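Angiotensin-converting enzyme (Anopheles gambiae, PDB 6S1Y) is a zinc metallopeptidase of the angiotensin-converting enzyme family that probably removes C-terminal dipeptides from peptide substrates. Local coordinates at residues Ile450-Met462 / Val473-Lys485. Sequence-based numbering, arbitrary orientation.
Sequences IKPREYNCKFWEM and VVRTEQDFDPPAK. With KSN ((2~{S})-2-[[(4~{S})-4-azanyl-5-oxidanyl-5-oxidanylidene-pentanoyl]amino]pentanedioic acid), chain H.
Asn456, in the first turn of helix 455-467, lies with its carboxamide across the bend of segment 473-485 and bonds to it at three points. With CG anti to the backbone N (chi1 -151°), the amide reaches in so that Asn456 OD1 accepts from Asp481 N at 2.9 Å, the donor standing above the carbonyl plane. Asn456 ND2 gives one hydrogen to Thr476 O and the other, within the amide plane, to Asp481 OD2 at 3.1 Å, striking that oxygen from above its carboxylate, whose plane is turned 58° from the amide. Trp460 NE1 meets Asp481 OD2 on its anti side, in the indole plane, at 2.7 Å. Arg475 holds the carboxylate side-on, Arg475 NE to Asp481 OD2 at 2.9 Å and NH2 to OD1, while Asp479 covers one guanidinium face. Glu477, bent at chi2 (-62°), supplies acceptors for amides at the helix start: Glu477 OE1 takes Asn456 N at 3.1 Å and Glu477 OE2 takes Cys457 N at 3.0 Å. Pro482 CG sits over a face of Phe459, a CH-pi contact. The contact thus joins the helix start to the chain running from strand 475-476 to Lys485 of the ligand pocket, whose NZ bonds to the γ-glutamyl ligand's O19. Three donors on Asp481 OD2 probably keep that buried carboxylate ionised, and the negative charge of Glu477 at the helix N-terminus should interact favourably with the helix dipole.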
loop_
_atom_site.group_PDB
_atom_site.type_symbol
_atom_site.label_atom_id
_atom_site.label_comp_id
_atom_site.label_asym_id
_atom_site.label_seq_id
_atom_site.Cartn_x
_atom_site.Cartn_y
_atom_site.Cartn_z
ATOM N N ILE A 450 -10.856 -21.573 1.147
ATOM C CA ILE A 450 -9.531 -22.052 0.764
ATOM C C ILE A 450 -8.950 -22.801 1.954
ATOM O O ILE A 450 -8.694 -22.202 3.005
ATOM C CB ILE A 450 -8.599 -20.904 0.342
ATOM C CG1 ILE A 450 -9.132 -20.177 -0.890
ATOM C CG2 ILE A 450 -7.198 -21.422 0.058
ATOM C CD1 ILE A 450 -8.334 -18.877 -1.237
ATOM N N LYS A 451 -8.734 -24.102 1.794
ATOM C CA LYS A 451 -8.376 -24.920 2.945
ATOM C C LYS A 451 -6.871 -25.087 3.028
ATOM O O LYS A 451 -6.163 -24.881 2.045
ATOM C CB LYS A 451 -9.043 -26.301 2.866
ATOM C CG LYS A 451 -10.556 -26.291 2.557
ATOM C CD LYS A 451 -11.440 -26.186 3.796
ATOM C CE LYS A 451 -12.884 -26.659 3.484
ATOM N NZ LYS A 451 -13.440 -26.015 2.240
ATOM N N PRO A 452 -6.353 -25.477 4.196
ATOM C CA PRO A 452 -4.893 -25.545 4.370
ATOM C C PRO A 452 -4.156 -26.432 3.375
ATOM O O PRO A 452 -2.998 -26.145 3.041
ATOM C CB PRO A 452 -4.748 -26.087 5.807
ATOM C CG PRO A 452 -6.008 -25.624 6.525
ATOM C CD PRO A 452 -7.088 -25.690 5.467
ATOM N N ARG A 453 -4.755 -27.511 2.894
ATOM C CA ARG A 453 -3.994 -28.392 2.013
ATOM C C ARG A 453 -3.964 -27.888 0.576
ATOM O O ARG A 453 -3.304 -28.503 -0.261
ATOM C CB ARG A 453 -4.566 -29.812 2.073
ATOM C CG ARG A 453 -5.984 -29.904 1.578
ATOM C CD ARG A 453 -6.659 -31.221 1.971
ATOM N NE ARG A 453 -8.101 -31.032 2.133
ATOM C CZ ARG A 453 -8.945 -30.789 1.132
ATOM N NH1 ARG A 453 -8.501 -30.704 -0.120
ATOM N NH2 ARG A 453 -10.238 -30.622 1.387
ATOM N N GLU A 454 -4.650 -26.787 0.273
ATOM C CA GLU A 454 -4.574 -26.145 -1.035
ATOM C C GLU A 454 -4.110 -24.691 -0.924
ATOM O O GLU A 454 -4.336 -23.893 -1.837
ATOM C CB GLU A 454 -5.935 -26.228 -1.742
ATOM C CG GLU A 454 -7.115 -26.124 -0.798
ATOM C CD GLU A 454 -8.441 -25.832 -1.485
ATOM O OE1 GLU A 454 -9.263 -25.114 -0.861
ATOM O OE2 GLU A 454 -8.669 -26.312 -2.620
ATOM N N TYR A 455 -3.442 -24.330 0.169
ATOM C CA TYR A 455 -3.074 -22.931 0.396
ATOM C C TYR A 455 -2.220 -22.378 -0.744
ATOM O O TYR A 455 -2.453 -21.263 -1.227
ATOM C CB TYR A 455 -2.311 -22.797 1.714
ATOM C CG TYR A 455 -3.137 -22.566 2.964
ATOM C CD1 TYR A 455 -4.494 -22.319 2.916
ATOM C CD2 TYR A 455 -2.523 -22.567 4.198
ATOM C CE1 TYR A 455 -5.213 -22.102 4.081
ATOM C CE2 TYR A 455 -3.224 -22.345 5.356
ATOM C CZ TYR A 455 -4.547 -22.108 5.302
ATOM O OH TYR A 455 -5.185 -21.897 6.494
ATOM N N ASN A 456 -1.223 -23.139 -1.194
ATOM C CA ASN A 456 -0.274 -22.537 -2.111
ATOM C C ASN A 456 -0.798 -22.512 -3.538
ATOM O O ASN A 456 -0.648 -21.498 -4.233
ATOM C CB ASN A 456 1.075 -23.249 -2.056
ATOM C CG ASN A 456 2.238 -22.294 -2.392
ATOM O OD1 ASN A 456 2.180 -21.089 -2.093
ATOM N ND2 ASN A 456 3.281 -22.825 -3.035
ATOM N N CYS A 457 -1.429 -23.593 -4.004
ATOM C CA CYS A 457 -1.857 -23.578 -5.399
ATOM C C CYS A 457 -3.095 -22.707 -5.618
ATOM O O CYS A 457 -3.247 -22.149 -6.705
ATOM C CB CYS A 457 -2.035 -25.015 -5.905
ATOM S SG CYS A 457 -0.340 -25.848 -6.164
ATOM N N LYS A 458 -3.955 -22.513 -4.619
ATOM C CA LYS A 458 -5.027 -21.536 -4.801
ATOM C C LYS A 458 -4.485 -20.107 -4.801
ATOM O O LYS A 458 -5.041 -19.230 -5.469
ATOM C CB LYS A 458 -6.113 -21.711 -3.731
ATOM C CG LYS A 458 -7.121 -22.848 -4.061
ATOM C CD LYS A 458 -7.967 -22.502 -5.282
ATOM C CE LYS A 458 -9.117 -23.495 -5.525
ATOM N NZ LYS A 458 -10.278 -22.826 -6.210
ATOM N N PHE A 459 -3.380 -19.855 -4.100
ATOM C CA PHE A 459 -2.720 -18.555 -4.201
ATOM C C PHE A 459 -2.209 -18.308 -5.616
ATOM O O PHE A 459 -2.613 -17.346 -6.286
ATOM C CB PHE A 459 -1.576 -18.487 -3.205
ATOM C CG PHE A 459 -0.761 -17.223 -3.298
ATOM C CD1 PHE A 459 -1.271 -16.013 -2.836
ATOM C CD2 PHE A 459 0.532 -17.262 -3.780
ATOM C CE1 PHE A 459 -0.514 -14.849 -2.892
ATOM C CE2 PHE A 459 1.292 -16.124 -3.837
ATOM C CZ PHE A 459 0.763 -14.899 -3.395
ATOM N N TRP A 460 -1.331 -19.188 -6.105
ATOM C CA TRP A 460 -0.747 -18.966 -7.420
ATOM C C TRP A 460 -1.787 -19.085 -8.530
ATOM O O TRP A 460 -1.638 -18.466 -9.586
ATOM C CB TRP A 460 0.406 -19.941 -7.654
ATOM C CG TRP A 460 1.606 -19.627 -6.809
ATOM C CD1 TRP A 460 2.189 -20.421 -5.850
ATOM C CD2 TRP A 460 2.373 -18.417 -6.846
ATOM N NE1 TRP A 460 3.285 -19.763 -5.282
ATOM C CE2 TRP A 460 3.403 -18.533 -5.873
ATOM C CE3 TRP A 460 2.287 -17.241 -7.597
ATOM C CZ2 TRP A 460 4.335 -17.529 -5.660
ATOM C CZ3 TRP A 460 3.216 -16.237 -7.364
ATOM C CH2 TRP A 460 4.225 -16.396 -6.407
ATOM N N GLU A 461 -2.858 -19.848 -8.306
ATOM C CA GLU A 461 -3.924 -19.920 -9.299
ATOM C C GLU A 461 -4.630 -18.574 -9.413
ATOM O O GLU A 461 -4.906 -18.104 -10.525
ATOM C CB GLU A 461 -4.919 -21.044 -8.945
ATOM C CG GLU A 461 -6.151 -21.101 -9.852
ATOM C CD GLU A 461 -7.195 -22.130 -9.387
ATOM O OE1 GLU A 461 -8.099 -21.758 -8.604
ATOM O OE2 GLU A 461 -7.095 -23.311 -9.789
ATOM N N MET A 462 -4.910 -17.928 -8.278
ATOM C CA MET A 462 -5.537 -16.608 -8.333
ATOM C C MET A 462 -4.589 -15.564 -8.926
ATOM O O MET A 462 -5.008 -14.726 -9.727
ATOM C CB MET A 462 -5.999 -16.192 -6.930
ATOM C CG MET A 462 -7.278 -16.908 -6.457
ATOM S SD MET A 462 -7.872 -16.364 -4.821
ATOM C CE MET A 462 -7.477 -14.661 -5.015
ATOM N N VAL A 473 9.790 -21.153 -11.237
ATOM C CA VAL A 473 10.033 -22.579 -11.071
ATOM C C VAL A 473 8.724 -23.194 -10.596
ATOM O O VAL A 473 7.825 -22.500 -10.115
ATOM C CB VAL A 473 11.142 -22.886 -10.050
ATOM C CG1 VAL A 473 12.493 -22.328 -10.506
ATOM C CG2 VAL A 473 10.740 -22.333 -8.684
ATOM N N VAL A 474 8.647 -24.519 -10.677
ATOM C CA VAL A 474 7.477 -25.223 -10.182
ATOM C C VAL A 474 7.428 -25.131 -8.665
ATOM O O VAL A 474 8.432 -25.374 -7.990
ATOM C CB VAL A 474 7.507 -26.684 -10.655
ATOM C CG1 VAL A 474 6.382 -27.484 -10.023
ATOM C CG2 VAL A 474 7.422 -26.737 -12.179
ATOM N N ARG A 475 6.266 -24.758 -8.128
ATOM C CA ARG A 475 5.992 -24.781 -6.694
ATOM C C ARG A 475 5.035 -25.931 -6.368
ATOM O O ARG A 475 4.342 -26.455 -7.248
ATOM C CB ARG A 475 5.391 -23.445 -6.209
ATOM C CG ARG A 475 6.168 -22.176 -6.644
ATOM C CD ARG A 475 7.583 -22.109 -6.092
ATOM N NE ARG A 475 7.624 -21.683 -4.701
ATOM C CZ ARG A 475 8.685 -21.801 -3.918
ATOM N NH1 ARG A 475 9.785 -22.379 -4.390
ATOM N NH2 ARG A 475 8.645 -21.364 -2.661
ATOM N N THR A 476 4.976 -26.298 -5.085
ATOM C CA THR A 476 4.106 -27.372 -4.613
ATOM C C THR A 476 3.434 -26.940 -3.315
ATOM O O THR A 476 3.703 -25.849 -2.785
ATOM C CB THR A 476 4.888 -28.679 -4.383
ATOM O OG1 THR A 476 5.750 -28.526 -3.245
ATOM C CG2 THR A 476 5.713 -29.046 -5.623
ATOM N N GLU A 477 2.573 -27.813 -2.771
ATOM C CA GLU A 477 1.988 -27.535 -1.466
ATOM C C GLU A 477 2.999 -27.665 -0.333
ATOM O O GLU A 477 2.700 -27.239 0.782
ATOM C CB GLU A 477 0.806 -28.441 -1.199
ATOM C CG GLU A 477 -0.432 -28.061 -2.015
ATOM C CD GLU A 477 -0.936 -26.664 -1.682
ATOM O OE1 GLU A 477 -0.535 -26.112 -0.626
ATOM O OE2 GLU A 477 -1.717 -26.111 -2.472
ATOM N N GLN A 478 4.189 -28.208 -0.586
ATOM C CA GLN A 478 5.235 -28.152 0.430
ATOM C C GLN A 478 5.811 -26.746 0.555
ATOM O O GLN A 478 6.350 -26.398 1.608
ATOM C CB GLN A 478 6.354 -29.139 0.106
ATOM C CG GLN A 478 5.922 -30.598 0.190
ATOM C CD GLN A 478 6.770 -31.495 -0.693
ATOM O OE1 GLN A 478 6.242 -32.281 -1.487
ATOM N NE2 GLN A 478 8.097 -31.375 -0.563
ATOM N N ASP A 479 5.734 -25.942 -0.512
ATOM C CA ASP A 479 5.992 -24.517 -0.426
ATOM C C ASP A 479 4.768 -23.833 0.167
ATOM O O ASP A 479 3.667 -24.390 0.169
ATOM C CB ASP A 479 6.303 -23.931 -1.800
ATOM C CG ASP A 479 7.400 -24.692 -2.516
ATOM O OD1 ASP A 479 8.487 -24.866 -1.923
ATOM O OD2 ASP A 479 7.169 -25.143 -3.667
ATOM N N PHE A 480 4.974 -22.629 0.710
ATOM C CA PHE A 480 3.827 -21.837 1.171
ATOM C C PHE A 480 4.194 -20.352 1.022
ATOM O O PHE A 480 4.780 -19.742 1.919
ATOM C CB PHE A 480 3.439 -22.183 2.596
ATOM C CG PHE A 480 2.353 -21.299 3.143
ATOM C CD1 PHE A 480 1.153 -21.196 2.497
ATOM C CD2 PHE A 480 2.548 -20.566 4.280
ATOM C CE1 PHE A 480 0.160 -20.375 2.977
ATOM C CE2 PHE A 480 1.553 -19.751 4.773
ATOM C CZ PHE A 480 0.357 -19.653 4.119
ATOM N N ASP A 481 3.813 -19.784 -0.104
ATOM C CA ASP A 481 4.436 -18.568 -0.596
ATOM C C ASP A 481 3.793 -17.239 -0.203
ATOM O O ASP A 481 4.471 -16.208 -0.252
ATOM C CB ASP A 481 4.523 -18.683 -2.126
ATOM C CG ASP A 481 5.528 -19.736 -2.566
ATOM O OD1 ASP A 481 6.606 -19.775 -1.923
ATOM O OD2 ASP A 481 5.250 -20.512 -3.533
ATOM N N PRO A 482 2.535 -17.205 0.219
ATOM C CA PRO A 482 1.891 -15.907 0.567
ATOM C C PRO A 482 2.665 -15.086 1.584
ATOM O O PRO A 482 2.715 -13.850 1.466
ATOM C CB PRO A 482 0.525 -16.340 1.123
ATOM C CG PRO A 482 0.241 -17.579 0.307
ATOM C CD PRO A 482 1.549 -18.306 0.220
ATOM N N PRO A 483 3.263 -15.697 2.611
ATOM C CA PRO A 483 3.941 -14.873 3.639
ATOM C C PRO A 483 5.211 -14.183 3.146
ATOM O O PRO A 483 5.749 -13.337 3.866
ATOM C CB PRO A 483 4.260 -15.878 4.762
ATOM C CG PRO A 483 3.330 -17.032 4.507
ATOM C CD PRO A 483 3.203 -17.112 3.002
ATOM N N ALA A 484 5.706 -14.533 1.954
ATOM C CA ALA A 484 6.822 -13.841 1.331
ATOM C C ALA A 484 6.509 -12.388 1.001
ATOM O O ALA A 484 7.378 -11.671 0.507
ATOM C CB ALA A 484 7.240 -14.569 0.052
ATOM N N LYS A 485 5.278 -11.954 1.240
ATOM C CA LYS A 485 4.858 -10.570 1.020
ATOM C C LYS A 485 4.631 -9.935 2.385
ATOM O O LYS A 485 3.932 -10.521 3.228
ATOM C CB LYS A 485 3.594 -10.523 0.163
ATOM C CG LYS A 485 2.962 -9.171 0.004
ATOM C CD LYS A 485 3.858 -8.206 -0.742
ATOM C CE LYS A 485 3.280 -6.787 -0.712
ATOM N NZ LYS A 485 4.310 -5.731 -1.067
HETATM C C10 KSN H . 2.193 -0.613 7.940
HETATM C C13 KSN H . 2.266 1.825 3.983
HETATM C C17 KSN H . 3.654 -2.107 -1.056
HETATM C C02 KSN H . 3.116 -0.674 -1.146
HETATM C C03 KSN H . 2.856 0.028 0.195
HETATM C C04 KSN H . 3.581 -0.519 1.414
HETATM C C05 KSN H . 4.523 0.482 2.131
HETATM C C07 KSN H . 3.112 0.565 4.294
HETATM C C08 KSN H . 3.317 0.318 5.783
HETATM C C09 KSN H . 2.014 -0.055 6.515
HETATM N N01 KSN H . 1.862 -0.648 -1.907
HETATM N N06 KSN H . 4.303 0.929 3.514
HETATM O O11 KSN H . 3.323 -1.073 8.296
HETATM O O12 KSN H . 1.220 -0.637 8.770
HETATM O O14 KSN H . 2.857 2.939 3.922
HETATM O O15 KSN H . 1.043 1.765 3.756
HETATM O O16 KSN H . 5.509 0.856 1.568
HETATM O O18 KSN H . 4.902 -2.260 -0.964
HETATM O O19 KSN H . 2.935 -3.141 -1.077
HETATM O O HOH W 1 -0.838 -26.764 1.687
#